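PDB 6W32: phosphatidylinositol transfer protein SFH5 from Saccharomyces cerevisiae, which binds and transfers phosphatidylinositol between membranes, regulates plasma-membrane PtdIns(4,5)P2, and also binds heme b. Local coordinates for residues 145-159 and 194-208. Sequence-based numbering, arbitrary orientation.
With HEM (protoporphyrin IX containing Fe), chain D.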
loop_
_atom_site.group_PDB
_atom_site.type_symbol
_atom_site.label_atom_id
_atom_site.label_comp_id
_atom_site.label_asym_id
_atom_site.label_seq_id
_atom_site.Cartn_x
_atom_site.Cartn_y
_atom_site.Cartn_z
ATOM N N LYS A 145 -3.966 22.738 -8.354
ATOM C CA LYS A 145 -4.833 21.765 -9.006
ATOM C C LYS A 145 -4.461 21.539 -10.461
ATOM O O LYS A 145 -5.345 21.309 -11.295
ATOM C CB LYS A 145 -6.297 22.190 -8.881
ATOM C CG LYS A 145 -6.667 22.646 -7.474
ATOM C CD LYS A 145 -8.007 22.069 -7.005
ATOM C CE LYS A 145 -8.328 22.585 -5.626
ATOM N NZ LYS A 145 -8.956 21.564 -4.739
ATOM N N GLU A 146 -3.171 21.613 -10.786
ATOM C CA GLU A 146 -2.641 21.114 -12.055
ATOM C C GLU A 146 -1.998 19.739 -11.922
ATOM O O GLU A 146 -1.964 18.984 -12.898
ATOM C CB GLU A 146 -1.621 22.103 -12.640
ATOM C CG GLU A 146 -0.304 22.212 -11.857
ATOM C CD GLU A 146 -0.320 23.291 -10.771
ATOM O OE1 GLU A 146 -1.356 23.991 -10.613
ATOM O OE2 GLU A 146 0.720 23.438 -10.082
ATOM N N LEU A 147 -1.504 19.396 -10.728
ATOM C CA LEU A 147 -1.049 18.037 -10.448
ATOM C C LEU A 147 -2.129 17.005 -10.713
ATOM O O LEU A 147 -1.817 15.824 -10.879
ATOM C CB LEU A 147 -0.603 17.917 -8.992
ATOM C CG LEU A 147 0.450 18.943 -8.578
ATOM C CD1 LEU A 147 0.196 19.428 -7.166
ATOM C CD2 LEU A 147 1.844 18.345 -8.716
ATOM N N PHE A 148 -3.389 17.420 -10.744
ATOM C CA PHE A 148 -4.489 16.490 -10.899
ATOM C C PHE A 148 -4.970 16.364 -12.341
ATOM O O PHE A 148 -5.727 15.435 -12.646
ATOM C CB PHE A 148 -5.637 16.916 -9.969
ATOM C CG PHE A 148 -5.240 16.968 -8.516
ATOM C CD1 PHE A 148 -5.177 18.176 -7.840
ATOM C CD2 PHE A 148 -4.919 15.804 -7.834
ATOM C CE1 PHE A 148 -4.802 18.227 -6.484
ATOM C CE2 PHE A 148 -4.537 15.835 -6.509
ATOM C CZ PHE A 148 -4.478 17.051 -5.823
ATOM N N GLN A 149 -4.534 17.247 -13.241
ATOM C CA GLN A 149 -4.934 17.115 -14.637
ATOM C C GLN A 149 -4.206 15.962 -15.309
ATOM O O GLN A 149 -4.796 15.260 -16.134
ATOM C CB GLN A 149 -4.656 18.404 -15.405
ATOM C CG GLN A 149 -5.477 19.612 -15.039
ATOM C CD GLN A 149 -4.802 20.902 -15.505
ATOM O OE1 GLN A 149 -3.749 20.871 -16.154
ATOM N NE2 GLN A 149 -5.402 22.041 -15.171
ATOM N N ASN A 150 -2.921 15.759 -15.010
ATOM C CA ASN A 150 -2.230 14.592 -15.553
ATOM C C ASN A 150 -2.420 13.491 -14.527
ATOM O O ASN A 150 -1.643 13.330 -13.585
ATOM C CB ASN A 150 -0.760 14.879 -15.862
ATOM C CG ASN A 150 -0.078 13.733 -16.668
ATOM O OD1 ASN A 150 -0.722 12.741 -17.065
ATOM N ND2 ASN A 150 1.235 13.872 -16.889
ATOM N N VAL A 151 -3.502 12.748 -14.712
ATOM C CA VAL A 151 -3.893 11.721 -13.763
ATOM C C VAL A 151 -2.851 10.622 -13.710
ATOM O O VAL A 151 -2.411 10.220 -12.634
ATOM C CB VAL A 151 -5.272 11.164 -14.141
ATOM C CG1 VAL A 151 -5.577 9.903 -13.361
ATOM C CG2 VAL A 151 -6.323 12.233 -13.919
ATOM N N ASP A 152 -2.428 10.124 -14.870
ATOM C CA ASP A 152 -1.541 8.961 -14.873
ATOM C C ASP A 152 -0.226 9.244 -14.163
ATOM O O ASP A 152 0.326 8.359 -13.495
ATOM C CB ASP A 152 -1.297 8.489 -16.295
ATOM C CG ASP A 152 -2.568 8.483 -17.115
ATOM O OD1 ASP A 152 -2.598 9.159 -18.181
ATOM O OD2 ASP A 152 -3.549 7.830 -16.660
ATOM N N LYS A 153 0.306 10.461 -14.272
ATOM C CA LYS A 153 1.581 10.633 -13.590
ATOM C C LYS A 153 1.397 10.728 -12.082
ATOM O O LYS A 153 2.250 10.251 -11.326
ATOM C CB LYS A 153 2.371 11.818 -14.147
ATOM C CG LYS A 153 3.599 11.306 -14.983
ATOM C CD LYS A 153 4.638 10.444 -14.147
ATOM C CE LYS A 153 5.504 9.467 -15.037
ATOM N NZ LYS A 153 6.800 8.961 -14.415
ATOM N N PHE A 154 0.282 11.290 -11.620
ATOM C CA PHE A 154 -0.025 11.218 -10.192
ATOM C C PHE A 154 -0.078 9.769 -9.720
ATOM O O PHE A 154 0.692 9.363 -8.843
ATOM C CB PHE A 154 -1.347 11.914 -9.894
ATOM C CG PHE A 154 -1.637 12.046 -8.440
ATOM C CD1 PHE A 154 -1.323 13.209 -7.761
ATOM C CD2 PHE A 154 -2.247 11.016 -7.743
ATOM C CE1 PHE A 154 -1.605 13.340 -6.407
ATOM C CE2 PHE A 154 -2.522 11.130 -6.403
ATOM C CZ PHE A 154 -2.191 12.295 -5.734
ATOM N N VAL A 155 -0.979 8.968 -10.308
ATOM C CA VAL A 155 -1.125 7.574 -9.902
ATOM C C VAL A 155 0.216 6.873 -9.884
ATOM O O VAL A 155 0.457 5.982 -9.072
ATOM C CB VAL A 155 -2.113 6.840 -10.813
ATOM C CG1 VAL A 155 -2.127 5.371 -10.474
ATOM C CG2 VAL A 155 -3.485 7.401 -10.651
ATOM N N ARG A 156 1.115 7.247 -10.779
ATOM C CA ARG A 156 2.417 6.594 -10.737
ATOM C C ARG A 156 3.221 7.086 -9.542
ATOM O O ARG A 156 3.897 6.290 -8.876
ATOM C CB ARG A 156 3.158 6.808 -12.041
ATOM C CG ARG A 156 2.631 6.010 -13.191
ATOM C CD ARG A 156 3.768 5.800 -14.242
ATOM N NE ARG A 156 4.559 4.593 -14.010
ATOM C CZ ARG A 156 4.155 3.397 -14.417
ATOM N NH1 ARG A 156 4.892 2.312 -14.175
ATOM N NH2 ARG A 156 2.985 3.300 -15.068
ATOM N N TYR A 157 3.115 8.377 -9.217
ATOM C CA TYR A 157 3.741 8.893 -8.004
ATOM C C TYR A 157 3.294 8.098 -6.780
ATOM O O TYR A 157 4.128 7.539 -6.054
ATOM C CB TYR A 157 3.403 10.373 -7.817
ATOM C CG TYR A 157 3.609 10.781 -6.407
ATOM C CD1 TYR A 157 4.888 10.858 -5.876
ATOM C CD2 TYR A 157 2.534 11.029 -5.572
ATOM C CE1 TYR A 157 5.088 11.204 -4.552
ATOM C CE2 TYR A 157 2.722 11.365 -4.236
ATOM C CZ TYR A 157 3.997 11.449 -3.740
ATOM O OH TYR A 157 4.174 11.789 -2.431
ATOM N N ARG A 158 1.959 8.018 -6.559
ATOM C CA ARG A 158 1.383 7.441 -5.341
ATOM C C ARG A 158 1.625 5.939 -5.229
ATOM O O ARG A 158 1.956 5.440 -4.146
ATOM C CB ARG A 158 -0.113 7.709 -5.282
ATOM C CG ARG A 158 -0.753 7.097 -4.034
ATOM C CD ARG A 158 -0.810 8.035 -2.795
ATOM N NE ARG A 158 -1.470 7.337 -1.694
ATOM C CZ ARG A 158 -0.822 6.514 -0.878
ATOM N NH1 ARG A 158 0.480 6.354 -1.046
ATOM N NH2 ARG A 158 -1.451 5.852 0.086
ATOM N N ILE A 159 1.414 5.182 -6.304
ATOM C CA ILE A 159 1.835 3.787 -6.231
ATOM C C ILE A 159 3.291 3.706 -5.808
ATOM O O ILE A 159 3.710 2.736 -5.174
ATOM C CB ILE A 159 1.609 3.064 -7.574
ATOM C CG1 ILE A 159 0.186 3.295 -8.075
ATOM C CG2 ILE A 159 1.819 1.592 -7.387
ATOM C CD1 ILE A 159 -0.910 2.932 -7.076
ATOM N N ASP A 194 -13.318 19.732 -7.189
ATOM C CA ASP A 194 -13.647 19.493 -8.588
ATOM C C ASP A 194 -13.317 18.067 -9.029
ATOM O O ASP A 194 -12.486 17.374 -8.436
ATOM C CB ASP A 194 -12.864 20.454 -9.452
ATOM C CG ASP A 194 -11.391 20.477 -9.063
ATOM O OD1 ASP A 194 -10.667 19.501 -9.375
ATOM O OD2 ASP A 194 -10.964 21.452 -8.395
ATOM N N SER A 195 -13.922 17.667 -10.151
ATOM C CA SER A 195 -13.790 16.317 -10.694
ATOM C C SER A 195 -12.362 15.939 -11.081
ATOM O O SER A 195 -12.137 14.777 -11.434
ATOM C CB SER A 195 -14.689 16.151 -11.916
ATOM O OG SER A 195 -14.290 17.043 -12.935
ATOM N N ASP A 196 -11.389 16.849 -11.036
ATOM C CA ASP A 196 -10.009 16.402 -11.185
ATOM C C ASP A 196 -9.611 15.550 -10.000
ATOM O O ASP A 196 -9.116 14.426 -10.163
ATOM C CB ASP A 196 -9.060 17.589 -11.327
ATOM C CG ASP A 196 -8.721 17.911 -12.796
ATOM O OD1 ASP A 196 -9.235 17.218 -13.722
ATOM O OD2 ASP A 196 -7.945 18.878 -13.015
ATOM N N ILE A 197 -9.863 16.065 -8.792
ATOM C CA ILE A 197 -9.554 15.339 -7.566
ATOM C C ILE A 197 -10.353 14.050 -7.503
ATOM O O ILE A 197 -9.815 12.984 -7.164
ATOM C CB ILE A 197 -9.808 16.239 -6.346
ATOM C CG1 ILE A 197 -8.727 17.319 -6.268
ATOM C CG2 ILE A 197 -9.803 15.428 -5.047
ATOM C CD1 ILE A 197 -9.131 18.486 -5.442
ATOM N N LYS A 198 -11.638 14.117 -7.858
ATOM C CA LYS A 198 -12.451 12.910 -7.822
ATOM C C LYS A 198 -11.806 11.813 -8.651
ATOM O O LYS A 198 -11.795 10.644 -8.253
ATOM C CB LYS A 198 -13.874 13.213 -8.304
ATOM C CG LYS A 198 -14.612 14.216 -7.380
ATOM C CD LYS A 198 -16.131 14.043 -7.292
ATOM C CE LYS A 198 -16.750 15.059 -6.318
ATOM N NZ LYS A 198 -18.252 15.171 -6.488
ATOM N N ASN A 199 -11.175 12.203 -9.765
ATOM C CA ASN A 199 -10.669 11.262 -10.752
ATOM C C ASN A 199 -9.379 10.588 -10.286
ATOM O O ASN A 199 -9.204 9.375 -10.470
ATOM C CB ASN A 199 -10.470 11.994 -12.074
ATOM C CG ASN A 199 -10.363 11.045 -13.246
ATOM O OD1 ASN A 199 -9.297 10.890 -13.855
ATOM N ND2 ASN A 199 -11.468 10.377 -13.557
ATOM N N CYS A 200 -8.466 11.342 -9.671
ATOM C CA CYS A 200 -7.286 10.702 -9.096
ATOM C C CYS A 200 -7.649 9.761 -7.950
ATOM O O CYS A 200 -7.194 8.608 -7.925
ATOM C CB CYS A 200 -6.277 11.746 -8.624
ATOM S SG CYS A 200 -5.700 12.900 -9.895
ATOM N N SER A 201 -8.437 10.248 -6.978
ATOM C CA SER A 201 -8.948 9.413 -5.892
ATOM C C SER A 201 -9.483 8.075 -6.368
ATOM O O SER A 201 -9.017 7.009 -5.946
ATOM C CB SER A 201 -10.061 10.139 -5.144
ATOM O OG SER A 201 -9.553 10.822 -4.009
ATOM N N LYS A 202 -10.485 8.125 -7.244
ATOM C CA LYS A 202 -11.138 6.902 -7.675
ATOM C C LYS A 202 -10.161 5.974 -8.375
ATOM O O LYS A 202 -10.226 4.747 -8.191
ATOM C CB LYS A 202 -12.332 7.253 -8.554
ATOM C CG LYS A 202 -13.443 7.980 -7.763
ATOM C CD LYS A 202 -14.505 8.672 -8.627
ATOM C CE LYS A 202 -15.171 7.719 -9.616
ATOM N NZ LYS A 202 -16.388 8.338 -10.255
ATOM N N THR A 203 -9.208 6.539 -9.121
ATOM C CA THR A 203 -8.244 5.725 -9.859
ATOM C C THR A 203 -7.317 4.990 -8.913
ATOM O O THR A 203 -7.226 3.759 -8.943
ATOM C CB THR A 203 -7.425 6.598 -10.810
ATOM O OG1 THR A 203 -8.307 7.361 -11.644
ATOM C CG2 THR A 203 -6.547 5.734 -11.666
ATOM N N VAL A 204 -6.599 5.736 -8.073
ATOM C CA VAL A 204 -5.752 5.097 -7.067
ATOM C C VAL A 204 -6.566 4.110 -6.241
ATOM O O VAL A 204 -6.159 2.953 -6.071
ATOM C CB VAL A 204 -5.066 6.156 -6.188
ATOM C CG1 VAL A 204 -4.268 5.502 -5.101
ATOM C CG2 VAL A 204 -4.169 7.009 -7.051
ATOM N N ILE A 205 -7.754 4.531 -5.760
ATOM C CA ILE A 205 -8.571 3.637 -4.929
ATOM C C ILE A 205 -8.778 2.293 -5.610
ATOM O O ILE A 205 -8.608 1.232 -4.982
ATOM C CB ILE A 205 -9.921 4.277 -4.560
ATOM C CG1 ILE A 205 -9.713 5.341 -3.471
ATOM C CG2 ILE A 205 -10.816 3.224 -3.947
ATOM C CD1 ILE A 205 -10.824 6.285 -3.345
ATOM N N GLY A 206 -9.143 2.317 -6.914
ATOM C CA GLY A 206 -9.342 1.076 -7.644
ATOM C C GLY A 206 -8.114 0.187 -7.621
ATOM O O GLY A 206 -8.208 -1.044 -7.546
ATOM N N ILE A 207 -6.944 0.789 -7.633
ATOM C CA ILE A 207 -5.749 -0.023 -7.685
ATOM C C ILE A 207 -5.496 -0.677 -6.346
ATOM O O ILE A 207 -5.327 -1.895 -6.266
ATOM C CB ILE A 207 -4.574 0.833 -8.152
ATOM C CG1 ILE A 207 -4.706 1.034 -9.656
ATOM C CG2 ILE A 207 -3.272 0.204 -7.725
ATOM C CD1 ILE A 207 -3.893 2.150 -10.131
ATOM N N PHE A 208 -5.502 0.121 -5.274
ATOM C CA PHE A 208 -5.429 -0.407 -3.901
ATOM C C PHE A 208 -6.444 -1.522 -3.675
ATOM O O PHE A 208 -6.089 -2.610 -3.207
ATOM C CB PHE A 208 -5.648 0.716 -2.886
ATOM C CG PHE A 208 -4.541 1.742 -2.845
ATOM C CD1 PHE A 208 -3.353 1.555 -3.549
ATOM C CD2 PHE A 208 -4.693 2.900 -2.117
ATOM C CE1 PHE A 208 -2.340 2.513 -3.496
ATOM C CE2 PHE A 208 -3.694 3.865 -2.076
ATOM C CZ PHE A 208 -2.522 3.678 -2.763
HETATM C CHA HEM D . -8.932 8.725 -0.946
HETATM C CHB HEM D . -7.063 12.827 -2.587
HETATM C CHC HEM D . -10.174 15.303 0.164
HETATM C CHD HEM D . -11.720 11.150 2.192
HETATM C C1A HEM D . -8.160 9.638 -1.615
HETATM C C2A HEM D . -7.177 9.270 -2.591
HETATM C C3A HEM D . -6.656 10.406 -3.097
HETATM C C4A HEM D . -7.309 11.504 -2.402
HETATM C CMA HEM D . -5.558 10.634 -4.165
HETATM C CAA HEM D . -6.976 7.784 -2.932
HETATM C CBA HEM D . -5.727 7.094 -2.437
HETATM C CGA HEM D . -4.838 7.846 -1.521
HETATM O O1A HEM D . -4.177 8.761 -2.108
HETATM O O2A HEM D . -4.278 7.058 -0.689
HETATM C C1B HEM D . -7.776 13.851 -2.035
HETATM C C2B HEM D . -7.594 15.239 -2.352
HETATM C C3B HEM D . -8.447 15.939 -1.602
HETATM C C4B HEM D . -9.209 15.003 -0.775
HETATM C CMB HEM D . -6.562 15.748 -3.381
HETATM C CAB HEM D . -8.599 17.475 -1.576
HETATM C CBB HEM D . -9.772 18.062 -1.725
HETATM C C1C HEM D . -10.875 14.436 0.982
HETATM C C2C HEM D . -11.905 14.747 1.999
HETATM C C3C HEM D . -12.326 13.586 2.551
HETATM C C4C HEM D . -11.587 12.502 1.920
HETATM C CMC HEM D . -12.413 16.160 2.387
HETATM C CAC HEM D . -13.385 13.418 3.675
HETATM C CBC HEM D . -13.198 12.559 4.705
HETATM C C1D HEM D . -11.164 10.102 1.512
HETATM C C2D HEM D . -11.461 8.701 1.692
HETATM C C3D HEM D . -10.587 7.972 0.668
HETATM C C4D HEM D . -9.859 8.998 0.004
HETATM C CMD HEM D . -12.429 8.039 2.676
HETATM C CAD HEM D . -10.402 6.478 0.379
HETATM C CBD HEM D . -9.019 6.095 0.918
HETATM C CGD HEM D . -8.844 4.605 0.759
HETATM O O1D HEM D . -7.698 4.102 1.003
HETATM O O2D HEM D . -9.770 3.976 0.141
HETATM N NA HEM D . -8.234 10.999 -1.529
HETATM N NB HEM D . -8.763 13.739 -1.078
HETATM N NC HEM D . -10.755 13.092 0.989
HETATM N ND HEM D . -10.215 10.237 0.481
HETATM FE FE HEM D . -9.416 12.024 -0.204
#
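In the CRAL-TRIO (Sec14-like) domain of SFH5, segments 151-159 and 195-208 of helices 151-166 and 195-211 cross at -45° and together line one wall of the heme pocket; F148, in the turn just before helix 151-166, meets C200. Apolar I197 and F148 suit the porphyrin's methyl-bearing rim: CG1 of I197 sits over the centre of the F148 ring in a CH-pi contact, 4.0 Å from the ring centroid, while F148 CZ touches heme methyl CMB. The small, polarisable thiol of C200 makes sulfur-aromatic contacts with two rings, its SG beside the edge of F148, 3.6 Å from CD2, and oblique to F154, whose CE2 reaches heme methyl CMA. Farther along, short, branched side chains interlock, V155 CG2 resting 3.7 Å from V204 CG2 and V155 CG1 against I207 CD1. At the propionate, heme-binding R158 carries the charge. With CG anti to the backbone N (chi1 179°) and a bend at chi2, its chain passes V204 CG1 and lays one guanidinium face against F208 CZ, which helps fix its orientation. Y138 and K219 also hydrogen-bond the heme. R158 NE and NH2 both donate hydrogen bonds to heme O2A (3.0 and 3.2 Å), and NE adds a weak one to O1A.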